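Local coordinates for protein 7,8-dihydro-6-hydroxymethylpterin pyrophosphokinase-dihydropteroate synthase (Plasmodium falciparum, PDB 6JWS) that probably makes the pterin diphosphate from hydroxymethyldihydropterin and ATP, then joins it to 4-aminobenzoate to give dihydropteroate in folate synthesis, at residues F574-I588 and Y600-H614. The protein carries 1 engineered substitution. Residues are numbered along the deposited sequence; the frame is centred on the assembly and turned at random.
Sequences FDIGLGFAKKHDQSI and YPLFIGYSRKRFIAH. With PT1 (pteroic acid), chain I; ACT (acetate ion), chain N.
Two backbone bonds bridge F574 and L602: F574 N donates to P601 O (3.0 Å) and F603 N to F574 O (2.8 Å). Beyond them, pteroic acid lies between the segments. D575 OD2 accepts from pterin N11 at 2.8 Å, while D575 OD1 takes G577 N in an Asx turn and a water shared with L578 N, G605 N and pterin O1. The extended K609 chain runs along one face of the ligand's benzoate ring; its NZ donates to L578 O (2.8 Å), G605 O and pterin O1, a grip that fixes the ammonium at the pterin edge. R610 holds the pteroate carboxylate through its backbone N and through NE and NH2, the latter 2.9 Å from pteroic acid O23, and its NH1 pairs with D539.

Aromatic packing closes both ends. F574 and Y600 form an offset stack, planes 27° apart. With F611 CG between backbone N and carbonyl carbon (chi1 79°), the ring takes S587 CB over one face and its CZ touches L578 CD1. H584 CB lies over the H614 ring, and H614 NE2 bonds D585 OD1 (3.2 Å) from above the carboxylate plane.

The contact closes the TIM barrel between strands 572-575 and 603-604, backed by helices 547-564 and 657-680, while the second subunit packs on D585 and I588.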
ATOM      1  N   PHE B 574      -7.497  20.811   3.864  1.00 11.52           N
ATOM      2  CA  PHE B 574      -8.328  20.626   2.686  1.00 11.91           C
ATOM      3  C   PHE B 574      -9.160  19.367   2.846  1.00 10.52           C
ATOM      4  O   PHE B 574      -8.674  18.364   3.377  1.00  9.40           O
ATOM      5  CB  PHE B 574      -7.478  20.377   1.435  1.00 15.22           C
ATOM      6  CG  PHE B 574      -6.705  21.562   0.916  1.00 19.24           C
ATOM      7  CD1 PHE B 574      -5.840  22.267   1.736  1.00 24.24           C
ATOM      8  CD2 PHE B 574      -6.749  21.911  -0.418  1.00 20.62           C
ATOM      9  CE1 PHE B 574      -5.122  23.346   1.230  1.00 30.74           C
ATOM     10  CE2 PHE B 574      -6.059  23.004  -0.917  1.00 20.76           C
ATOM     11  CZ  PHE B 574      -5.254  23.729  -0.090  1.00 24.56           C
ATOM     12  N   ASP B 575     -10.391  19.429   2.315  1.00  9.34           N
ATOM     13  CA  ASP B 575     -11.289  18.285   2.308  1.00  8.92           C
ATOM     14  C   ASP B 575     -12.044  18.286   0.978  1.00  9.12           C
ATOM     15  O   ASP B 575     -12.702  19.265   0.637  1.00  9.45           O
ATOM     16  CB  ASP B 575     -12.178  18.277   3.562  1.00  8.09           C
ATOM     17  CG  ASP B 575     -13.080  17.056   3.671  1.00  8.54           C
ATOM     18  OD1 ASP B 575     -13.191  16.306   2.677  1.00  8.68           O
ATOM     19  OD2 ASP B 575     -13.638  16.818   4.769  1.00  8.63           O
ATOM     20  N   ILE B 576     -11.974  17.172   0.246  1.00  9.04           N
ATOM     21  CA  ILE B 576     -12.512  17.053  -1.107  1.00  9.17           C
ATOM     22  C   ILE B 576     -14.030  16.860  -1.070  1.00  8.64           C
ATOM     23  O   ILE B 576     -14.682  16.930  -2.110  1.00  8.27           O
ATOM     24  CB  ILE B 576     -11.856  15.850  -1.794  1.00  9.79           C
ATOM     25  CG1 ILE B 576     -11.846  14.694  -0.790  1.00 10.59           C
ATOM     26  CG2 ILE B 576     -10.440  16.221  -2.219  1.00  9.72           C
ATOM     27  CD1 ILE B 576     -11.852  13.364  -1.411  1.00 12.93           C
ATOM     28  N   GLY B 577     -14.567  16.535   0.113  1.00  8.19           N
ATOM     29  CA  GLY B 577     -15.998  16.394   0.344  1.00  7.53           C
ATOM     30  C   GLY B 577     -16.609  15.164  -0.330  1.00  7.47           C
ATOM     31  O   GLY B 577     -17.511  15.292  -1.164  1.00  7.25           O
ATOM     32  N   LEU B 578     -16.153  13.967   0.060  1.00  7.35           N
ATOM     33  CA  LEU B 578     -16.683  12.754  -0.547  1.00  7.73           C
ATOM     34  C   LEU B 578     -18.198  12.696  -0.346  1.00  8.35           C
ATOM     35  O   LEU B 578     -18.701  13.005   0.744  1.00  8.22           O
ATOM     36  CB  LEU B 578     -16.010  11.529   0.068  1.00  7.56           C
ATOM     37  CG  LEU B 578     -14.502  11.432  -0.162  1.00  7.61           C
ATOM     38  CD1 LEU B 578     -13.903  10.365   0.742  1.00  7.65           C
ATOM     39  CD2 LEU B 578     -14.180  11.137  -1.629  1.00  7.40           C
ATOM     40  N   GLY B 579     -18.919  12.288  -1.403  1.00  8.80           N
ATOM     41  CA  GLY B 579     -20.370  12.148  -1.290  1.00  9.06           C
ATOM     42  C   GLY B 579     -21.129  13.486  -1.394  1.00  9.37           C
ATOM     43  O   GLY B 579     -22.360  13.500  -1.398  1.00  9.82           O
ATOM     44  N   PHE B 580     -20.426  14.624  -1.478  1.00  8.97           N
ATOM     45  CA  PHE B 580     -21.122  15.906  -1.522  1.00  9.01           C
ATOM     46  C   PHE B 580     -21.115  16.448  -2.950  1.00  9.15           C
ATOM     47  O   PHE B 580     -20.125  17.047  -3.398  1.00  8.99           O
ATOM     48  CB  PHE B 580     -20.472  16.929  -0.589  1.00  8.64           C
ATOM     49  CG  PHE B 580     -20.679  16.790   0.903  1.00  8.64           C
ATOM     50  CD1 PHE B 580     -21.700  17.475   1.547  1.00  8.18           C
ATOM     51  CD2 PHE B 580     -19.736  16.127   1.693  1.00  8.81           C
ATOM     52  CE1 PHE B 580     -21.806  17.458   2.926  1.00  8.22           C
ATOM     53  CE2 PHE B 580     -19.868  16.068   3.075  1.00  8.44           C
ATOM     54  CZ  PHE B 580     -20.887  16.762   3.692  1.00  8.29           C
ATOM     55  N   ALA B 581     -22.234  16.239  -3.656  1.00  9.21           N
ATOM     56  CA  ALA B 581     -22.315  16.502  -5.085  1.00  9.81           C
ATOM     57  C   ALA B 581     -21.254  15.707  -5.843  1.00 10.20           C
ATOM     58  O   ALA B 581     -20.597  16.241  -6.749  1.00 10.10           O
ATOM     59  CB  ALA B 581     -22.227  17.987  -5.408  1.00  9.34           C
ATOM     60  N   LYS B 582     -21.107  14.425  -5.487  1.00 10.52           N
ATOM     61  CA  LYS B 582     -20.314  13.513  -6.309  1.00 11.17           C
ATOM     62  C   LYS B 582     -21.089  12.205  -6.472  1.00 12.09           C
ATOM     63  O   LYS B 582     -21.603  11.675  -5.498  1.00 11.90           O
ATOM     64  CB  LYS B 582     -18.934  13.254  -5.686  1.00 10.07           C
ATOM     65  CG  LYS B 582     -17.941  14.410  -5.744  1.00  9.72           C
ATOM     66  CD  LYS B 582     -17.876  15.196  -4.454  1.00  9.56           C
ATOM     67  CE  LYS B 582     -17.208  16.549  -4.601  1.00  9.06           C
ATOM     68  NZ  LYS B 582     -17.273  17.309  -3.332  1.00  8.57           N
ATOM     69  N   LYS B 583     -21.175  11.689  -7.709  1.00 13.92           N
ATOM     70  CA  LYS B 583     -21.597  10.311  -7.932  1.00 15.36           C
ATOM     71  C   LYS B 583     -20.572   9.383  -7.275  1.00 14.95           C
ATOM     72  O   LYS B 583     -19.431   9.786  -7.011  1.00 13.44           O
ATOM     73  CB  LYS B 583     -21.759  10.015  -9.428  1.00 18.20           C
ATOM     74  CG  LYS B 583     -22.824  10.840 -10.163  1.00 24.49           C
ATOM     75  CD  LYS B 583     -24.229  10.278 -10.005  1.00 31.46           C
ATOM     76  CE  LYS B 583     -25.316  11.041 -10.738  1.00 37.26           C
ATOM     77  NZ  LYS B 583     -26.136  11.878  -9.823  1.00 40.41           N
ATOM     78  N   HIS B 584     -21.000   8.142  -7.011  1.00 14.10           N
ATOM     79  CA  HIS B 584     -20.177   7.137  -6.356  1.00 14.30           C
ATOM     80  C   HIS B 584     -18.851   6.947  -7.084  1.00 14.46           C
ATOM     81  O   HIS B 584     -17.807   6.968  -6.441  1.00 13.89           O
ATOM     82  CB  HIS B 584     -20.983   5.851  -6.107  1.00 13.68           C
ATOM     83  CG  HIS B 584     -22.198   6.112  -5.280  1.00 13.32           C
ATOM     84  ND1 HIS B 584     -22.248   7.151  -4.350  1.00 13.80           N
ATOM     85  CD2 HIS B 584     -23.407   5.511  -5.245  1.00 12.95           C
ATOM     86  CE1 HIS B 584     -23.438   7.165  -3.768  1.00 13.53           C
ATOM     87  NE2 HIS B 584     -24.169   6.168  -4.307  1.00 13.10           N
ATOM     88  N   ASP B 585     -18.893   6.843  -8.423  1.00 16.12           N
ATOM     89  CA  ASP B 585     -17.688   6.739  -9.244  1.00 16.57           C
ATOM     90  C   ASP B 585     -16.788   7.971  -9.106  1.00 14.28           C
ATOM     91  O   ASP B 585     -15.574   7.850  -9.267  1.00 13.54           O
ATOM     92  CB  ASP B 585     -17.993   6.381 -10.706  1.00 21.61           C
ATOM     93  CG  ASP B 585     -18.467   4.938 -10.894  1.00 30.01           C
ATOM     94  OD1 ASP B 585     -18.017   4.039 -10.116  1.00 31.66           O
ATOM     95  OD2 ASP B 585     -19.296   4.706 -11.813  1.00 35.60           O
ATOM     96  N   GLN B 586     -17.379   9.139  -8.802  1.00 11.98           N
ATOM     97  CA  GLN B 586     -16.619  10.375  -8.671  1.00 10.76           C
ATOM     98  C   GLN B 586     -15.936  10.410  -7.315  1.00  9.94           C
ATOM     99  O   GLN B 586     -14.793  10.834  -7.218  1.00  9.53           O
ATOM    100  CB  GLN B 586     -17.481  11.625  -8.905  1.00 10.08           C
ATOM    101  CG  GLN B 586     -17.966  11.749 -10.342  1.00  9.58           C
ATOM    102  CD  GLN B 586     -18.963  12.865 -10.549  1.00 10.10           C
ATOM    103  OE1 GLN B 586     -19.913  13.015  -9.772  1.00 10.36           O
ATOM    104  NE2 GLN B 586     -18.784  13.638 -11.623  1.00  9.53           N
ATOM    105  N   SER B 587     -16.655   9.962  -6.280  1.00 10.23           N
ATOM    106  CA  SER B 587     -16.069   9.809  -4.958  1.00 10.84           C
ATOM    107  C   SER B 587     -14.839   8.904  -5.052  1.00 10.85           C
ATOM    108  O   SER B 587     -13.771   9.261  -4.561  1.00 11.29           O
ATOM    109  CB  SER B 587     -17.087   9.273  -3.960  1.00 10.68           C
ATOM    110  OG  SER B 587     -18.015  10.281  -3.607  1.00 10.40           O
ATOM    111  N   ILE B 588     -14.964   7.784  -5.775  1.00 11.16           N
ATOM    112  CA  ILE B 588     -13.850   6.857  -5.945  1.00 12.21           C
ATOM    113  C   ILE B 588     -12.711   7.541  -6.693  1.00 11.25           C
ATOM    114  O   ILE B 588     -11.536   7.408  -6.336  1.00 10.07           O
ATOM    115  CB  ILE B 588     -14.307   5.547  -6.627  1.00 13.27           C
ATOM    116  CG1 ILE B 588     -15.105   4.685  -5.647  1.00 15.30           C
ATOM    117  CG2 ILE B 588     -13.111   4.778  -7.150  1.00 13.61           C
ATOM    118  CD1 ILE B 588     -16.256   3.893  -6.287  1.00 19.02           C
ATOM    119  N   TYR B 600      -0.377  19.220   0.799  1.00 12.79           N
ATOM    120  CA  TYR B 600      -1.348  19.936   1.613  1.00 12.25           C
ATOM    121  C   TYR B 600      -1.805  19.091   2.793  1.00 11.12           C
ATOM    122  O   TYR B 600      -1.903  17.877   2.673  1.00 10.68           O
ATOM    123  CB  TYR B 600      -2.591  20.266   0.784  1.00 12.89           C
ATOM    124  CG  TYR B 600      -2.368  21.258  -0.330  1.00 14.64           C
ATOM    125  CD1 TYR B 600      -2.061  22.578  -0.066  1.00 16.59           C
ATOM    126  CD2 TYR B 600      -2.569  20.905  -1.653  1.00 14.94           C
ATOM    127  CE1 TYR B 600      -1.901  23.492  -1.095  1.00 17.39           C
ATOM    128  CE2 TYR B 600      -2.413  21.806  -2.690  1.00 15.00           C
ATOM    129  CZ  TYR B 600      -2.055  23.101  -2.413  1.00 16.00           C
ATOM    130  OH  TYR B 600      -1.892  24.004  -3.428  1.00 16.23           O
ATOM    131  N   PRO B 601      -2.193  19.709   3.932  1.00 10.50           N
ATOM    132  CA  PRO B 601      -2.806  18.955   5.022  1.00  9.94           C
ATOM    133  C   PRO B 601      -4.174  18.515   4.510  1.00  9.70           C
ATOM    134  O   PRO B 601      -4.939  19.331   4.000  1.00  9.37           O
ATOM    135  CB  PRO B 601      -2.936  19.977   6.164  1.00 10.16           C
ATOM    136  CG  PRO B 601      -2.062  21.166   5.746  1.00  9.91           C
ATOM    137  CD  PRO B 601      -2.085  21.151   4.227  1.00 10.57           C
ATOM    138  N   LEU B 602      -4.425  17.207   4.568  1.00  9.05           N
ATOM    139  CA  LEU B 602      -5.602  16.629   3.955  1.00  9.30           C
ATOM    140  C   LEU B 602      -6.444  15.934   5.031  1.00  9.79           C
ATOM    141  O   LEU B 602      -5.946  15.096   5.790  1.00 10.05           O
ATOM    142  CB  LEU B 602      -5.152  15.646   2.869  1.00  8.98           C
ATOM    143  CG  LEU B 602      -6.282  14.904   2.143  1.00  9.48           C
ATOM    144  CD1 LEU B 602      -7.141  15.849   1.289  1.00  8.37           C
ATOM    145  CD2 LEU B 602      -5.717  13.781   1.274  1.00  9.12           C
ATOM    146  N   PHE B 603      -7.736  16.275   5.035  1.00  9.36           N
ATOM    147  CA  PHE B 603      -8.764  15.809   5.946  1.00  9.04           C
ATOM    148  C   PHE B 603      -9.867  15.198   5.071  1.00  9.02           C
ATOM    149  O   PHE B 603     -10.364  15.873   4.179  1.00  8.65           O
ATOM    150  CB  PHE B 603      -9.258  17.047   6.716  1.00  8.91           C
ATOM    151  CG  PHE B 603     -10.365  16.828   7.722  1.00  9.13           C
ATOM    152  CD1 PHE B 603     -11.620  16.387   7.317  1.00  8.98           C
ATOM    153  CD2 PHE B 603     -10.164  17.103   9.075  1.00  9.10           C
ATOM    154  CE1 PHE B 603     -12.639  16.182   8.243  1.00  9.02           C
ATOM    155  CE2 PHE B 603     -11.178  16.883   9.996  1.00  8.95           C
ATOM    156  CZ  PHE B 603     -12.415  16.431   9.580  1.00  8.71           C
ATOM    157  N   ILE B 604     -10.238  13.920   5.264  1.00  8.93           N
ATOM    158  CA  ILE B 604     -11.313  13.345   4.457  1.00  8.88           C
ATOM    159  C   ILE B 604     -12.331  12.639   5.343  1.00  8.78           C
ATOM    160  O   ILE B 604     -11.977  12.169   6.421  1.00  8.51           O
ATOM    161  CB  ILE B 604     -10.801  12.369   3.371  1.00  9.50           C
ATOM    162  CG1 ILE B 604     -10.280  11.058   3.973  1.00  9.53           C
ATOM    163  CG2 ILE B 604      -9.766  13.018   2.445  1.00  9.40           C
ATOM    164  CD1 ILE B 604      -9.871  10.017   2.934  1.00 10.05           C
ATOM    165  N   GLY B 605     -13.573  12.529   4.833  1.00  8.50           N
ATOM    166  CA  GLY B 605     -14.638  11.797   5.484  1.00  8.76           C
ATOM    167  C   GLY B 605     -15.362  10.849   4.523  1.00  9.54           C
ATOM    168  O   GLY B 605     -16.164  11.278   3.687  1.00 10.40           O
ATOM    169  N   TYR B 606     -15.081   9.547   4.648  1.00  9.16           N
ATOM    170  CA  TYR B 606     -15.705   8.526   3.822  1.00  9.20           C
ATOM    171  C   TYR B 606     -16.687   7.703   4.655  1.00  9.36           C
ATOM    172  O   TYR B 606     -17.447   6.906   4.113  1.00  9.54           O
ATOM    173  CB  TYR B 606     -14.630   7.564   3.310  1.00  8.71           C
ATOM    174  CG  TYR B 606     -13.788   6.947   4.402  1.00  8.94           C
ATOM    175  CD1 TYR B 606     -14.251   5.881   5.176  1.00  8.71           C
ATOM    176  CD2 TYR B 606     -12.508   7.415   4.638  1.00  8.65           C
ATOM    177  CE1 TYR B 606     -13.465   5.332   6.182  1.00  8.99           C
ATOM    178  CE2 TYR B 606     -11.711   6.871   5.629  1.00  9.11           C
ATOM    179  CZ  TYR B 606     -12.178   5.815   6.391  1.00  9.35           C
ATOM    180  OH  TYR B 606     -11.362   5.326   7.379  1.00  9.51           O
ATOM    181  N   SER B 607     -16.636   7.886   5.974  1.00  9.61           N
ATOM    182  CA  SER B 607     -17.231   6.954   6.918  1.00 10.75           C
ATOM    183  C   SER B 607     -18.726   6.759   6.671  1.00 11.66           C
ATOM    184  O   SER B 607     -19.521   7.697   6.783  1.00 12.60           O
ATOM    185  CB  SER B 607     -16.960   7.396   8.344  1.00 10.79           C
ATOM    186  OG  SER B 607     -17.379   6.410   9.270  1.00 10.88           O
ATOM    187  N   ARG B 608     -19.085   5.509   6.366  1.00 11.76           N
ATOM    188  CA  ARG B 608     -20.449   5.025   6.261  1.00 12.21           C
ATOM    189  C   ARG B 608     -21.197   5.691   5.112  1.00 12.58           C
ATOM    190  O   ARG B 608     -22.414   5.702   5.128  1.00 14.00           O
ATOM    191  CB  ARG B 608     -21.197   5.164   7.586  1.00 13.24           C
ATOM    192  CG  ARG B 608     -20.666   4.262   8.698  1.00 13.80           C
ATOM    193  CD  ARG B 608     -21.532   4.422   9.929  1.00 14.35           C
ATOM    194  NE  ARG B 608     -21.005   3.638  11.043  1.00 16.15           N
ATOM    195  CZ  ARG B 608     -21.528   3.615  12.279  1.00 16.60           C
ATOM    196  NH1 ARG B 608     -22.608   4.327  12.551  1.00 16.69           N
ATOM    197  NH2 ARG B 608     -20.971   2.884  13.235  1.00 15.67           N
ATOM    198  N   LYS B 609     -20.488   6.183   4.095  1.00 12.01           N
ATOM    199  CA  LYS B 609     -21.143   6.878   2.996  1.00 11.79           C
ATOM    200  C   LYS B 609     -21.572   5.869   1.935  1.00 12.38           C
ATOM    201  O   LYS B 609     -20.996   4.787   1.822  1.00 12.18           O
ATOM    202  CB  LYS B 609     -20.226   7.961   2.411  1.00 11.07           C
ATOM    203  CG  LYS B 609     -19.900   9.087   3.385  1.00 11.10           C
ATOM    204  CD  LYS B 609     -19.238  10.314   2.810  1.00 11.26           C
ATOM    205  CE  LYS B 609     -19.325  11.432   3.844  1.00 11.71           C
ATOM    206  NZ  LYS B 609     -18.495  12.614   3.511  1.00 11.49           N
ATOM    207  N   ARG B 610     -22.545   6.281   1.117  1.00 12.90           N
ATOM    208  CA  ARG B 610     -23.168   5.425   0.123  1.00 13.02           C
ATOM    209  C   ARG B 610     -22.151   4.885  -0.880  1.00 13.09           C
ATOM    210  O   ARG B 610     -22.305   3.764  -1.347  1.00 14.20           O
ATOM    211  CB  ARG B 610     -24.258   6.203  -0.621  1.00 13.86           C
ATOM    212  CG  ARG B 610     -25.539   6.446   0.165  1.00 13.99           C
ATOM    213  CD  ARG B 610     -26.329   7.544  -0.547  1.00 15.01           C
ATOM    214  NE  ARG B 610     -25.641   8.837  -0.659  1.00 16.40           N
ATOM    215  CZ  ARG B 610     -26.038   9.889  -1.386  1.00 16.36           C
ATOM    216  NH1 ARG B 610     -27.154   9.833  -2.103  1.00 15.54           N
ATOM    217  NH2 ARG B 610     -25.309  10.997  -1.394  1.00 15.85           N
ATOM    218  N   PHE B 611     -21.121   5.660  -1.242  1.00 12.52           N
ATOM    219  CA  PHE B 611     -20.203   5.185  -2.267  1.00 12.31           C
ATOM    220  C   PHE B 611     -19.471   3.912  -1.826  1.00 12.87           C
ATOM    221  O   PHE B 611     -19.011   3.164  -2.684  1.00 12.30           O
ATOM    222  CB  PHE B 611     -19.230   6.277  -2.722  1.00 11.40           C
ATOM    223  CG  PHE B 611     -18.067   6.537  -1.803  1.00 10.75           C
ATOM    224  CD1 PHE B 611     -18.188   7.417  -0.735  1.00 10.73           C
ATOM    225  CD2 PHE B 611     -16.849   5.902  -2.007  1.00 10.16           C
ATOM    226  CE1 PHE B 611     -17.108   7.654   0.117  1.00 10.33           C
ATOM    227  CE2 PHE B 611     -15.780   6.143  -1.157  1.00 10.21           C
ATOM    228  CZ  PHE B 611     -15.895   7.037  -0.114  1.00  9.87           C
ATOM    229  N   ILE B 612     -19.343   3.669  -0.511  1.00 13.38           N
ATOM    230  CA  ILE B 612     -18.700   2.436  -0.064  1.00 15.18           C
ATOM    231  C   ILE B 612     -19.514   1.210  -0.505  1.00 16.33           C
ATOM    232  O   ILE B 612     -18.953   0.277  -1.074  1.00 17.10           O
ATOM    233  CB  ILE B 612     -18.460   2.417   1.459  1.00 15.26           C
ATOM    234  CG1 ILE B 612     -17.644   3.625   1.938  1.00 15.17           C
ATOM    235  CG2 ILE B 612     -17.815   1.092   1.843  1.00 15.10           C
ATOM    236  CD1 ILE B 612     -17.398   3.662   3.426  1.00 14.19           C
ATOM    237  N   ALA B 613     -20.836   1.223  -0.257  1.00 17.87           N
ATOM    238  CA  ALA B 613     -21.736   0.138  -0.638  1.00 19.07           C
ATOM    239  C   ALA B 613     -21.683  -0.120  -2.137  1.00 19.49           C
ATOM    240  O   ALA B 613     -21.832  -1.254  -2.565  1.00 22.22           O
ATOM    241  CB  ALA B 613     -23.152   0.429  -0.211  1.00 18.95           C
ATOM    242  N   HIS B 614     -21.412   0.922  -2.923  1.00 18.79           N
ATOM    243  CA  HIS B 614     -21.402   0.817  -4.368  1.00 18.94           C
ATOM    244  C   HIS B 614     -20.181   0.025  -4.825  1.00 19.46           C
ATOM    245  O   HIS B 614     -20.083  -0.353  -5.995  1.00 18.66           O
ATOM    246  CB  HIS B 614     -21.391   2.241  -4.928  1.00 20.75           C
ATOM    247  CG  HIS B 614     -21.165   2.387  -6.390  1.00 21.00           C
ATOM    248  ND1 HIS B 614     -22.217   2.445  -7.296  1.00 23.64           N
ATOM    249  CD2 HIS B 614     -20.033   2.570  -7.102  1.00 23.31           C
ATOM    250  CE1 HIS B 614     -21.742   2.630  -8.523  1.00 24.06           C
ATOM    251  NE2 HIS B 614     -20.391   2.699  -8.431  1.00 24.95           N
TER
HETATM  252  C2  PT1 I 801     -17.024  15.357   5.486  1.00  8.52           C
HETATM  253  C3  PT1 I 801     -18.269  15.450   6.250  1.00  8.58           C
HETATM  254  C5  PT1 I 801     -18.338  16.515   7.256  1.00  8.38           C
HETATM  255  N6  PT1 I 801     -19.316  14.610   6.069  1.00  9.25           N
HETATM  256  C7  PT1 I 801     -16.134  17.226   6.642  1.00  8.49           C
HETATM  257  N9  PT1 I 801     -17.266  17.344   7.409  1.00  8.42           N
HETATM  258  C10 PT1 I 801     -20.447  14.783   6.803  1.00  9.10           C
HETATM  259  N11 PT1 I 801     -15.070  18.094   6.808  1.00  8.25           N
HETATM  260  C12 PT1 I 801     -20.529  15.810   7.735  1.00  8.68           C
HETATM  261  C21 PT1 I 801     -23.275  10.005   1.553  1.00 11.14           C
HETATM  262  O22 PT1 I 801     -23.608   8.860   1.964  1.00 12.07           O
HETATM  263  O1  PT1 I 801     -16.892  14.413   4.547  1.00  8.65           O
HETATM  264  N4  PT1 I 801     -16.022  16.234   5.718  1.00  8.46           N
HETATM  265  N8  PT1 I 801     -19.481  16.633   7.954  1.00  8.24           N
HETATM  266  C13 PT1 I 801     -21.617  13.870   6.553  1.00  9.75           C
HETATM  267  N14 PT1 I 801     -22.204  14.209   5.227  1.00 10.13           N
HETATM  268  C15 PT1 I 801     -22.467  13.222   4.339  1.00 10.05           C
HETATM  269  C16 PT1 I 801     -22.375  13.474   2.953  1.00  9.83           C
HETATM  270  C17 PT1 I 801     -22.846  11.933   4.836  1.00  9.72           C
HETATM  271  C18 PT1 I 801     -22.644  12.419   2.047  1.00 10.20           C
HETATM  272  C19 PT1 I 801     -23.131  10.893   3.916  1.00 10.02           C
HETATM  273  C20 PT1 I 801     -23.009  11.133   2.525  1.00 10.55           C
HETATM  274  O23 PT1 I 801     -23.156  10.210   0.333  1.00 11.41           O
HETATM  275  C   ACT N 806     -16.507  12.512 -13.868  1.00 34.94           C
HETATM  276  O   ACT N 806     -16.511  13.746 -13.751  1.00 28.82           O
HETATM  277  OXT ACT N 806     -15.484  11.811 -13.741  1.00 39.39           O
HETATM  278  CH3 ACT N 806     -17.846  11.799 -14.197  1.00 36.86           C
HETATM  279  O   HOH W   1     -14.645  14.190   2.711  1.00 16.56           O